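Local coordinates for protein putative hydrolase (Burkholderia cenocepacia, PDB 4X00) that probably hydrolyses ester bonds, as a putative aryl esterase with the alpha/beta hydrolase fold, at residues A[86-89]-A[90-94]; A[163-166]-A[167-171]; A[180-183]-A[184-187]; A[197-200]-A[201-204]; A[228-231]-A[232-235]. One frame throughout, in Å; residues are numbered along the deposited sequence.

How the contacts relate
From the N terminus, contact 1 comes first, in the opening turns of helix 87-100. Contacts 2, 3 and 4 follow along helix 162-174, at the start of helix 183-194 and along helix 198-204, all between strands 132-136 and 222-227 of the central sheet. Contact 5 rounds the loop from strand 222-227 to helix 235-245. Each is local and they run in series, so none nests in or crosses another. Cross-links come from side chains: Trp90 of contact 1 packs on Met200 and Val204 of contact 4, His165 of contact 2 probably hydrogen-bonds Gln201 of contact 4, and Phe186 of contact 3 touches the backbone of Arg170 in contact 2. Contact 5 touches none of the others.

Contact 1: residues A[86-89]-A[90-94]; sequences DGRR and WADDL
Arg88 and Asp92, one helical turn apart, form an i to i+4 salt bridge in the first turns of helix 87-100, a helix of the alpha/beta hydrolase fold. The bond uses NE rather than the end of the guanidinium: Arg88 NE lies 2.7 Å from Asp92 OD1, which is met on its syn side and sits at the edge of the guanidinium, in its plane. The two flat groups stand nearly perpendicular, 85° apart. With CG of Arg88 turned away from the backbone N (chi1 178°), the bend at chi2 carries the side chain along the helix to the next turn, and its CD also comes within 3.3 Å of Asp92 OD1. That oxygen has a second partner in Tyr125 OH, so helix 113-125 helps to position the carboxylate. On another side of the helix, Trp90 places CD1 3.6 Å from Asp86 O, with the oxygen at the ring edge, while NE1 bonds Tyr84 O. Arg89 forms a salt bridge with Asp20, and Asp93 with Arg70. At the start of the helix Asp86 is the N-cap, its OD1 accepting from Arg88 N at 3.0 Å from above the carboxylate plane.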
loop_
_atom_site.group_PDB
_atom_site.type_symbol
_atom_site.label_atom_id
_atom_site.label_comp_id
_atom_site.label_asym_id
_atom_site.label_seq_id
_atom_site.Cartn_x
_atom_site.Cartn_y
_atom_site.Cartn_z
ATOM N N ASP A 86 6.031 6.174 14.475
ATOM C CA ASP A 86 6.707 4.899 14.694
ATOM C C ASP A 86 6.208 3.903 13.631
ATOM O O ASP A 86 5.064 3.423 13.704
ATOM C CB ASP A 86 6.437 4.366 16.103
ATOM C CG ASP A 86 7.127 3.031 16.375
ATOM O OD1 ASP A 86 7.900 2.563 15.510
ATOM O OD2 ASP A 86 6.918 2.465 17.480
ATOM N N GLY A 87 7.056 3.588 12.646
ATOM C CA GLY A 87 6.705 2.634 11.603
ATOM C C GLY A 87 6.240 1.292 12.149
ATOM O O GLY A 87 5.453 0.605 11.504
ATOM N N ARG A 88 6.731 0.907 13.323
ATOM C CA ARG A 88 6.352 -0.365 13.917
ATOM C C ARG A 88 4.847 -0.451 14.173
ATOM O O ARG A 88 4.280 -1.551 14.133
ATOM C CB ARG A 88 7.139 -0.601 15.230
ATOM C CG ARG A 88 6.804 -1.886 16.000
ATOM C CD ARG A 88 7.014 -3.152 15.162
ATOM N NE ARG A 88 6.742 -4.342 15.971
ATOM C CZ ARG A 88 7.648 -4.959 16.717
ATOM N NH1 ARG A 88 8.884 -4.491 16.767
ATOM N NH2 ARG A 88 7.319 -6.042 17.411
ATOM N N ARG A 89 4.188 0.686 14.459
ATOM C CA ARG A 89 2.753 0.621 14.745
ATOM C C ARG A 89 1.986 0.123 13.528
ATOM O O ARG A 89 1.029 -0.653 13.653
ATOM C CB ARG A 89 2.163 1.981 15.135
ATOM C CG ARG A 89 2.668 2.593 16.364
ATOM C CD ARG A 89 2.187 1.819 17.561
ATOM N NE ARG A 89 2.823 2.433 18.690
ATOM C CZ ARG A 89 2.284 3.391 19.439
ATOM N NH1 ARG A 89 1.031 3.801 19.241
ATOM N NH2 ARG A 89 2.993 3.897 20.426
ATOM N N TRP A 90 2.400 0.577 12.350
ATOM C CA TRP A 90 1.709 0.172 11.128
ATOM C C TRP A 90 2.020 -1.293 10.809
ATOM O O TRP A 90 1.168 -2.026 10.311
ATOM C CB TRP A 90 2.129 1.038 9.943
ATOM C CG TRP A 90 2.032 2.549 10.131
ATOM C CD1 TRP A 90 2.773 3.323 10.968
ATOM C CD2 TRP A 90 1.187 3.448 9.407
ATOM N NE1 TRP A 90 2.438 4.648 10.822
ATOM C CE2 TRP A 90 1.464 4.751 9.866
ATOM C CE3 TRP A 90 0.222 3.276 8.410
ATOM C CZ2 TRP A 90 0.796 5.877 9.368
ATOM C CZ3 TRP A 90 -0.427 4.385 7.913
ATOM C CH2 TRP A 90 -0.133 5.667 8.375
ATOM N N ALA A 91 3.263 -1.697 11.035
ATOM C CA ALA A 91 3.610 -3.097 10.891
ATOM C C ALA A 91 2.810 -3.974 11.841
ATOM O O ALA A 91 2.402 -5.087 11.465
ATOM C CB ALA A 91 5.115 -3.312 11.107
ATOM N N ASP A 92 2.602 -3.498 13.071
ATOM C CA ASP A 92 1.799 -4.265 14.030
ATOM C C ASP A 92 0.332 -4.345 13.622
ATOM O O ASP A 92 -0.323 -5.353 13.907
ATOM C CB ASP A 92 1.910 -3.677 15.438
ATOM C CG ASP A 92 3.280 -3.883 16.068
ATOM O OD1 ASP A 92 4.119 -4.671 15.564
ATOM O OD2 ASP A 92 3.515 -3.253 17.111
ATOM N N ASP A 93 -0.188 -3.311 12.957
ATOM C CA ASP A 93 -1.544 -3.383 12.422
ATOM C C ASP A 93 -1.635 -4.544 11.428
ATOM O O ASP A 93 -2.573 -5.344 11.479
ATOM C CB ASP A 93 -1.958 -2.088 11.679
ATOM C CG ASP A 93 -2.060 -0.857 12.577
ATOM O OD1 ASP A 93 -2.178 -0.999 13.794
ATOM O OD2 ASP A 93 -2.058 0.259 12.015
ATOM N N LEU A 94 -0.677 -4.604 10.499
ATOM C CA LEU A 94 -0.644 -5.669 9.511
ATOM C C LEU A 94 -0.508 -7.037 10.206
ATOM O O LEU A 94 -1.235 -7.981 9.865
ATOM C CB LEU A 94 0.492 -5.440 8.533
ATOM C CG LEU A 94 0.678 -6.564 7.514
ATOM C CD1 LEU A 94 -0.596 -6.804 6.678
ATOM C CD2 LEU A 94 1.855 -6.203 6.640
#

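Contact 2: residues A[163-166]-A[167-171]; sequences QTHL and DGERA
Within helix 162-174 the backbone keeps regular i to i+4 bonding, Asp167 N to Gln163 O at 2.8 Å and Gly168 N to Thr164 O at the same length. Two side-chain pairs repeat that spacing. Gln163, extended beyond CG, runs obliquely across Asp167, with the amide and carboxylate planes 87° apart; its NE2 gives Asp167 OD2 a weak bond of 3.3 Å, and its CG lies almost as near to the same oxygen. The other oxygen is held more firmly. Arg170 bends at chi3 (67°), which curls its guanidinium back toward Asp167, and both NH1 and NH2 reach OD1 at 3.0 Å. This is an end-on salt bridge to a single atom: the two nitrogens approach from one face of the carboxylate, NH1 well above its plane and NH2 closer to it on the anti side. The helix belongs to the insertion between strands 132-136 and 222-227, the region that in alpha/beta hydrolases commonly forms the cap. His165 faces the rest of this insertion, its ring stacked with Trp198 and its NE2 bonded to Gln201 OE1, while ND1 bonds Ala159 O. Extended Glu169 brings OE2 to the edge of the imidazole, in the ring plane and 3.1 Å from His165 NE2; the ring and carboxylate planes stand 63° apart.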
loop_
_atom_site.group_PDB
_atom_site.type_symbol
_atom_site.label_atom_id
_atom_site.label_comp_id
_atom_site.label_asym_id
_atom_site.label_seq_id
_atom_site.Cartn_x
_atom_site.Cartn_y
_atom_site.Cartn_z
ATOM N N GLN A 163 -9.322 25.268 2.708
ATOM C CA GLN A 163 -9.302 25.167 1.258
ATOM C C GLN A 163 -7.948 24.697 0.750
ATOM O O GLN A 163 -7.881 23.847 -0.152
ATOM C CB GLN A 163 -9.658 26.490 0.590
ATOM C CG GLN A 163 -9.623 26.322 -0.933
ATOM C CD GLN A 163 -10.164 27.492 -1.675
ATOM O OE1 GLN A 163 -10.765 28.404 -1.093
ATOM N NE2 GLN A 163 -9.959 27.484 -2.995
ATOM N N THR A 164 -6.871 25.222 1.311
ATOM C CA THR A 164 -5.533 24.849 0.849
ATOM C C THR A 164 -5.315 23.357 1.050
ATOM O O THR A 164 -4.769 22.671 0.178
ATOM C CB THR A 164 -4.457 25.618 1.612
ATOM O OG1 THR A 164 -4.654 27.022 1.431
ATOM C CG2 THR A 164 -3.062 25.266 1.157
ATOM N N HIS A 165 -5.734 22.853 2.213
ATOM C CA HIS A 165 -5.583 21.433 2.526
ATOM C C HIS A 165 -6.343 20.558 1.530
ATOM O O HIS A 165 -5.817 19.558 1.016
ATOM C CB HIS A 165 -6.090 21.190 3.944
ATOM C CG HIS A 165 -5.659 19.877 4.524
ATOM N ND1 HIS A 165 -4.771 19.791 5.581
ATOM C CD2 HIS A 165 -6.029 18.604 4.234
ATOM C CE1 HIS A 165 -4.599 18.514 5.901
ATOM N NE2 HIS A 165 -5.354 17.778 5.100
ATOM N N LEU A 166 -7.599 20.903 1.282
ATOM C CA LEU A 166 -8.397 20.118 0.335
ATOM C C LEU A 166 -7.844 20.243 -1.097
ATOM O O LEU A 166 -7.743 19.235 -1.818
ATOM C CB LEU A 166 -9.864 20.535 0.397
ATOM C CG LEU A 166 -10.502 20.305 1.776
ATOM C CD1 LEU A 166 -11.972 20.755 1.702
ATOM C CD2 LEU A 166 -10.435 18.824 2.221
ATOM N N ASP A 167 -7.451 21.440 -1.519
ATOM C CA ASP A 167 -6.854 21.612 -2.838
ATOM C C ASP A 167 -5.576 20.767 -2.943
ATOM O O ASP A 167 -5.300 20.167 -3.994
ATOM C CB ASP A 167 -6.523 23.086 -3.099
ATOM C CG ASP A 167 -7.747 23.934 -3.399
ATOM O OD1 ASP A 167 -8.855 23.408 -3.652
ATOM O OD2 ASP A 167 -7.577 25.180 -3.409
ATOM N N GLY A 168 -4.775 20.736 -1.880
ATOM C CA GLY A 168 -3.554 19.936 -1.873
ATOM C C GLY A 168 -3.848 18.441 -2.023
ATOM O O GLY A 168 -3.172 17.728 -2.771
ATOM N N GLU A 169 -4.854 17.940 -1.299
ATOM C CA GLU A 169 -5.225 16.541 -1.439
ATOM C C GLU A 169 -5.688 16.245 -2.855
ATOM O O GLU A 169 -5.375 15.162 -3.375
ATOM C CB GLU A 169 -6.316 16.137 -0.438
ATOM C CG GLU A 169 -5.869 16.179 1.002
ATOM C CD GLU A 169 -6.850 15.563 1.953
ATOM O OE1 GLU A 169 -7.951 15.136 1.553
ATOM O OE2 GLU A 169 -6.542 15.597 3.179
ATOM N N ARG A 170 -6.447 17.157 -3.466
ATOM C CA ARG A 170 -6.936 16.916 -4.816
ATOM C C ARG A 170 -5.766 16.863 -5.792
ATOM O O ARG A 170 -5.724 15.986 -6.689
ATOM C CB ARG A 170 -7.942 18.015 -5.213
ATOM C CG ARG A 170 -8.646 17.724 -6.525
ATOM C CD ARG A 170 -9.817 18.718 -6.787
ATOM N NE ARG A 170 -9.305 20.069 -7.006
ATOM C CZ ARG A 170 -9.362 21.091 -6.140
ATOM N NH1 ARG A 170 -8.804 22.244 -6.468
ATOM N NH2 ARG A 170 -9.937 20.973 -4.932
ATOM N N ALA A 171 -4.786 17.747 -5.622
ATOM C CA ALA A 171 -3.600 17.729 -6.479
ATOM C C ALA A 171 -2.779 16.442 -6.269
ATOM O O ALA A 171 -2.263 15.842 -7.227
ATOM C CB ALA A 171 -2.737 18.977 -6.211
#

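Contact 3: residues A[180-183]-A[184-187]; sequences QPDA and TTFS
With chi1 at 59°, CG of Asp182 sits between its backbone N and carbonyl carbon, and the carboxylate curls over the first turn of helix 183-194 as an N-cap. Asp182 OD1 accepts from Thr185 N at 2.9 Å, the donor lying above the carboxylate plane, and the bond is nearly straight at 167°. Beside it, the chi1 of Thr185 (-62°) sets OG1 next to its own backbone N, which brings the hydroxyl to 3.0 Å from Asp182 OD2. The other branch, CG2, meets Pro181 CB at 3.9 Å, so one threonine presents its polar branch to the cap and its apolar branch to Pro181, the residue before the cap. Pro181 also crosses Phe186 at a slant: its CG is 4.1 Å from Phe186 CB and approaches the phenyl ring near its edge, the N' to N4 contact of a hydrophobic staple. The carboxylate at the start of the helix would be expected to interact favourably with the helix dipole. Lying at the surface, this helix start is joined to helix 162-174 by Phe186, which makes a cation-pi contact with Arg174, and by Gln180, whose NE2 bonds Arg174 O.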
loop_
_atom_site.group_PDB
_atom_site.type_symbol
_atom_site.label_atom_id
_atom_site.label_comp_id
_atom_site.label_asym_id
_atom_site.label_seq_id
_atom_site.Cartn_x
_atom_site.Cartn_y
_atom_site.Cartn_z
ATOM N N GLN A 180 -5.569 9.031 -16.184
ATOM C CA GLN A 180 -6.543 9.474 -15.186
ATOM C C GLN A 180 -7.786 8.607 -15.208
ATOM O O GLN A 180 -8.232 8.185 -16.273
ATOM C CB GLN A 180 -6.950 10.933 -15.406
ATOM C CG GLN A 180 -5.811 11.928 -15.162
ATOM C CD GLN A 180 -5.281 11.925 -13.714
ATOM O OE1 GLN A 180 -6.041 11.807 -12.753
ATOM N NE2 GLN A 180 -3.987 12.135 -13.569
ATOM N N PRO A 181 -8.348 8.344 -14.023
ATOM C CA PRO A 181 -9.594 7.570 -13.947
ATOM C C PRO A 181 -10.771 8.371 -14.482
ATOM O O PRO A 181 -10.659 9.582 -14.691
ATOM C CB PRO A 181 -9.756 7.285 -12.452
ATOM C CG PRO A 181 -8.991 8.347 -11.782
ATOM C CD PRO A 181 -7.880 8.789 -12.694
ATOM N N ASP A 182 -11.895 7.720 -14.718
ATOM C CA ASP A 182 -13.058 8.498 -15.134
ATOM C C ASP A 182 -13.459 9.435 -13.984
ATOM O O ASP A 182 -13.045 9.250 -12.822
ATOM C CB ASP A 182 -14.223 7.602 -15.520
ATOM C CG ASP A 182 -14.660 6.715 -14.383
ATOM O OD1 ASP A 182 -15.438 7.173 -13.534
ATOM O OD2 ASP A 182 -14.211 5.557 -14.305
ATOM N N ALA A 183 -14.259 10.438 -14.311
ATOM C CA ALA A 183 -14.575 11.500 -13.370
ATOM C C ALA A 183 -15.277 10.967 -12.139
ATOM O O ALA A 183 -15.061 11.458 -11.042
ATOM C CB ALA A 183 -15.439 12.582 -14.029
ATOM N N THR A 184 -16.145 9.981 -12.301
ATOM C CA THR A 184 -16.885 9.497 -11.146
ATOM C C THR A 184 -15.957 8.723 -10.190
ATOM O O THR A 184 -16.005 8.910 -8.965
ATOM C CB THR A 184 -18.083 8.642 -11.590
ATOM O OG1 THR A 184 -18.949 9.448 -12.395
ATOM C CG2 THR A 184 -18.869 8.160 -10.399
ATOM N N THR A 185 -15.074 7.892 -10.738
ATOM C CA THR A 185 -14.096 7.204 -9.922
ATOM C C THR A 185 -13.187 8.191 -9.204
ATOM O O THR A 185 -12.887 8.017 -8.001
ATOM C CB THR A 185 -13.240 6.258 -10.772
ATOM O OG1 THR A 185 -14.095 5.267 -11.357
ATOM C CG2 THR A 185 -12.162 5.578 -9.944
ATOM N N PHE A 186 -12.740 9.226 -9.913
ATOM C CA PHE A 186 -11.920 10.233 -9.264
ATOM C C PHE A 186 -12.677 10.886 -8.105
ATOM O O PHE A 186 -12.119 11.063 -7.017
ATOM C CB PHE A 186 -11.460 11.300 -10.268
ATOM C CG PHE A 186 -10.445 12.245 -9.693
ATOM C CD1 PHE A 186 -9.096 11.910 -9.674
ATOM C CD2 PHE A 186 -10.839 13.453 -9.159
ATOM C CE1 PHE A 186 -8.148 12.762 -9.125
ATOM C CE2 PHE A 186 -9.902 14.315 -8.584
ATOM C CZ PHE A 186 -8.549 13.974 -8.588
ATOM N N SER A 187 -13.958 11.206 -8.311
ATOM C CA SER A 187 -14.722 11.876 -7.258
ATOM C C SER A 187 -14.874 10.957 -6.034
ATOM O O SER A 187 -14.865 11.440 -4.894
ATOM C CB SER A 187 -16.094 12.314 -7.771
ATOM O OG SER A 187 -16.974 11.222 -7.891
#

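Contact 4: residues A[197-200]-A[201-204]; sequences SWDM and QRAV
This is a local contact along a single short helix, 198-204, largely buried in the insertion between strands 132-136 and 222-227 of the alpha/beta hydrolase fold. Ser197 caps it: its OG accepts from Met200 N at 3.1 Å and, weakly, from Asp199 N. Regular i to i+4 backbone bonds follow, among them Val204 N to Met200 O at 2.8 Å. On one flank Asp199 and Arg202 lie side by side, pointing the same way, and Asp199 OD1 meets Arg202 NH2 at 2.7 Å in a salt bridge, with the carboxylate and guanidinium planes 76° apart. A bend at chi3 (-55°) folds the arginine back over the helix, so that Trp198 O sits over the centre of one guanidinium face. On another flank Gln201 lies beside Trp198, pointing the same way, with its amide nearly perpendicular to the indole and its OE1 3.4 Å from Trp198 CD1. That oxygen is bonded to His165 NE2 of helix 162-174. The apolar side belongs to Met200, whose SD packs against Val204 CB at 4.1 Å; both residues rest on Trp90 of helix 87-100. If both imidazole nitrogens of His165 donate to the oxygens they meet, the ring is probably protonated, which the nearby carboxylate of Glu169 would favour; the carbonyl over the guanidinium, together with Asp199, probably helps to stabilise the positive charge of Arg202.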
loop_
_atom_site.group_PDB
_atom_site.type_symbol
_atom_site.label_atom_id
_atom_site.label_comp_id
_atom_site.label_asym_id
_atom_site.label_seq_id
_atom_site.Cartn_x
_atom_site.Cartn_y
_atom_site.Cartn_z
ATOM N N SER A 197 -7.032 11.265 8.322
ATOM C CA SER A 197 -6.709 12.093 9.479
ATOM C C SER A 197 -5.637 13.126 9.172
ATOM O O SER A 197 -4.575 12.785 8.653
ATOM C CB SER A 197 -6.231 11.187 10.629
ATOM O OG SER A 197 -5.532 11.959 11.606
ATOM N N TRP A 198 -5.885 14.383 9.548
ATOM C CA TRP A 198 -4.887 15.427 9.373
ATOM C C TRP A 198 -3.701 15.206 10.324
ATOM O O TRP A 198 -2.569 15.619 10.033
ATOM C CB TRP A 198 -5.505 16.804 9.619
ATOM C CG TRP A 198 -6.459 17.236 8.560
ATOM C CD1 TRP A 198 -7.190 16.442 7.704
ATOM C CD2 TRP A 198 -6.796 18.584 8.244
ATOM N NE1 TRP A 198 -7.943 17.229 6.868
ATOM C CE2 TRP A 198 -7.745 18.552 7.202
ATOM C CE3 TRP A 198 -6.410 19.818 8.775
ATOM C CZ2 TRP A 198 -8.249 19.719 6.626
ATOM C CZ3 TRP A 198 -6.908 20.969 8.204
ATOM C CH2 TRP A 198 -7.819 20.917 7.148
ATOM N N ASP A 199 -3.945 14.537 11.456
ATOM C CA ASP A 199 -2.840 14.216 12.374
ATOM C C ASP A 199 -1.921 13.198 11.719
ATOM O O ASP A 199 -0.705 13.312 11.771
ATOM C CB ASP A 199 -3.381 13.664 13.697
ATOM C CG ASP A 199 -4.311 14.642 14.400
ATOM O OD1 ASP A 199 -3.858 15.777 14.616
ATOM O OD2 ASP A 199 -5.481 14.290 14.698
ATOM N N MET A 200 -2.525 12.189 11.103
ATOM C CA MET A 200 -1.783 11.182 10.368
ATOM C C MET A 200 -0.986 11.853 9.252
ATOM O O MET A 200 0.219 11.592 9.103
ATOM C CB MET A 200 -2.744 10.136 9.813
ATOM C CG MET A 200 -2.038 9.068 8.989
ATOM S SD MET A 200 -1.737 9.534 7.254
ATOM C CE MET A 200 -3.442 9.829 6.703
ATOM N N GLN A 201 -1.632 12.752 8.490
ATOM C CA GLN A 201 -0.943 13.316 7.333
ATOM C C GLN A 201 0.318 14.094 7.702
ATOM O O GLN A 201 1.335 14.032 7.010
ATOM C CB GLN A 201 -1.854 14.255 6.549
ATOM C CG GLN A 201 -2.987 13.590 5.813
ATOM C CD GLN A 201 -3.793 14.656 5.125
ATOM O OE1 GLN A 201 -4.756 15.158 5.670
ATOM N NE2 GLN A 201 -3.325 15.094 3.953
ATOM N N ARG A 202 0.247 14.869 8.781
ATOM C CA ARG A 202 1.424 15.632 9.228
ATOM C C ARG A 202 2.528 14.718 9.751
ATOM O O ARG A 202 3.723 14.988 9.564
ATOM C CB ARG A 202 1.036 16.642 10.314
ATOM C CG ARG A 202 0.217 17.815 9.790
ATOM C CD ARG A 202 -0.096 18.863 10.872
ATOM N NE ARG A 202 -0.754 18.275 12.041
ATOM C CZ ARG A 202 -2.063 18.311 12.298
ATOM N NH1 ARG A 202 -2.914 18.942 11.498
ATOM N NH2 ARG A 202 -2.520 17.727 13.395
ATOM N N ALA A 203 2.130 13.630 10.396
ATOM C CA ALA A 203 3.080 12.723 11.020
ATOM C C ALA A 203 3.760 11.746 10.048
ATOM O O ALA A 203 4.939 11.376 10.231
ATOM C CB ALA A 203 2.362 11.957 12.142
ATOM N N VAL A 204 3.038 11.311 9.013
ATOM C CA VAL A 204 3.515 10.180 8.225
ATOM C C VAL A 204 4.806 10.525 7.470
ATOM O O VAL A 204 5.613 9.636 7.186
ATOM C CB VAL A 204 2.390 9.679 7.277
ATOM C CG1 VAL A 204 2.145 10.680 6.176
ATOM C CG2 VAL A 204 2.716 8.283 6.758
#

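Contact 5: residues A[228-231]-A[232-235]; sequences AQDA and LVKA. With EDO (1,2-ethanediol), chain G.
Asp230 closes an Asx turn onto Leu232, extended to Val233, in the loop after strand 222-227, where the alpha/beta hydrolase fold commonly carries the acid of its catalytic triad; the geometry with His259 and Ser112 is consistent with that role here. CB comes first, 3.3 Å from Val233 O. With chi1 at -173°, CG turns away from the residue's own N and back over the loop, reaching 3.1 Å from the same carbonyl oxygen. At the tip the two oxygens do different work. OD1 takes two backbone N-H groups: Leu232 N at 2.8 Å, met nearly along the C-O axis, and Val233 N at 2.9 Å, from well above the carboxylate plane. Two bonds on one oxygen fix the rotation of the carboxylate and turn OD2 to His259 ND1, with Val233 CB 3.6 Å from OD2. Val233 also touches the putative nucleophile elbow, and a second acid, Asp137, has its OD2 close to OD2 of Asp230. On the backbone side of Asp230, a 1,2-ethanediol, probably from the crystallisation liquor, bridges the two arms of the loop: its O2 donates to Asp230 O and accepts from Ala235 N, both at 2.9 Å.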
loop_
_atom_site.group_PDB
_atom_site.type_symbol
_atom_site.label_atom_id
_atom_site.label_comp_id
_atom_site.label_asym_id
_atom_site.label_seq_id
_atom_site.Cartn_x
_atom_site.Cartn_y
_atom_site.Cartn_z
ATOM N N ALA A 228 6.144 3.403 -14.968
ATOM C CA ALA A 228 7.347 4.140 -15.347
ATOM C C ALA A 228 7.153 5.645 -15.211
ATOM O O ALA A 228 8.118 6.389 -15.066
ATOM C CB ALA A 228 7.781 3.793 -16.791
ATOM N N GLN A 229 5.902 6.087 -15.308
ATOM C CA GLN A 229 5.656 7.527 -15.244
ATOM C C GLN A 229 5.111 7.955 -13.880
ATOM O O GLN A 229 4.503 9.014 -13.748
ATOM C CB GLN A 229 4.721 7.937 -16.387
ATOM C CG GLN A 229 5.311 7.509 -17.741
ATOM C CD GLN A 229 4.517 8.043 -18.895
ATOM O OE1 GLN A 229 4.295 9.260 -19.004
ATOM N NE2 GLN A 229 4.091 7.157 -19.784
ATOM N N ASP A 230 5.384 7.158 -12.852
ATOM C CA ASP A 230 4.972 7.494 -11.491
ATOM C C ASP A 230 5.470 8.902 -11.125
ATOM O O ASP A 230 6.650 9.201 -11.167
ATOM C CB ASP A 230 5.531 6.410 -10.559
ATOM C CG ASP A 230 5.049 6.529 -9.116
ATOM O OD1 ASP A 230 4.711 7.653 -8.681
ATOM O OD2 ASP A 230 5.007 5.498 -8.399
ATOM N N ALA A 231 4.525 9.775 -10.801
ATOM C CA ALA A 231 4.802 11.184 -10.500
ATOM C C ALA A 231 5.032 11.437 -9.019
ATOM O O ALA A 231 5.233 12.584 -8.634
ATOM C CB ALA A 231 3.662 12.065 -11.020
ATOM N N LEU A 232 5.035 10.375 -8.207
ATOM C CA LEU A 232 5.188 10.550 -6.767
ATOM C C LEU A 232 6.392 9.800 -6.252
ATOM O O LEU A 232 7.179 10.354 -5.479
ATOM C CB LEU A 232 3.925 10.116 -6.024
ATOM C CG LEU A 232 2.754 11.083 -6.214
ATOM C CD1 LEU A 232 1.470 10.446 -5.737
ATOM C CD2 LEU A 232 2.980 12.427 -5.474
ATOM N N VAL A 233 6.544 8.548 -6.670
ATOM C CA VAL A 233 7.713 7.760 -6.288
ATOM C C VAL A 233 8.576 7.612 -7.534
ATOM O O VAL A 233 8.040 7.280 -8.594
ATOM C CB VAL A 233 7.303 6.374 -5.722
ATOM C CG1 VAL A 233 8.537 5.492 -5.509
ATOM C CG2 VAL A 233 6.529 6.539 -4.394
ATOM N N LYS A 234 9.877 7.893 -7.427
ATOM C CA LYS A 234 10.790 7.732 -8.565
ATOM C C LYS A 234 11.003 6.233 -8.812
ATOM O O LYS A 234 11.638 5.546 -8.011
ATOM C CB LYS A 234 12.143 8.429 -8.327
ATOM C CG LYS A 234 12.056 9.963 -8.197
ATOM C CD LYS A 234 13.403 10.540 -7.819
ATOM C CE LYS A 234 13.370 12.056 -7.809
ATOM N NZ LYS A 234 14.669 12.576 -7.325
ATOM N N ALA A 235 10.454 5.738 -9.916
ATOM C CA ALA A 235 10.379 4.286 -10.167
ATOM C C ALA A 235 11.754 3.636 -10.299
ATOM O O ALA A 235 12.077 2.712 -9.538
ATOM C CB ALA A 235 9.549 4.010 -11.428
HETATM C C1 EDO G . 10.314 9.162 -12.328
HETATM O O1 EDO G . 11.461 8.591 -11.704
HETATM C C2 EDO G . 9.350 8.082 -12.795
HETATM O O2 EDO G . 8.791 7.380 -11.697
#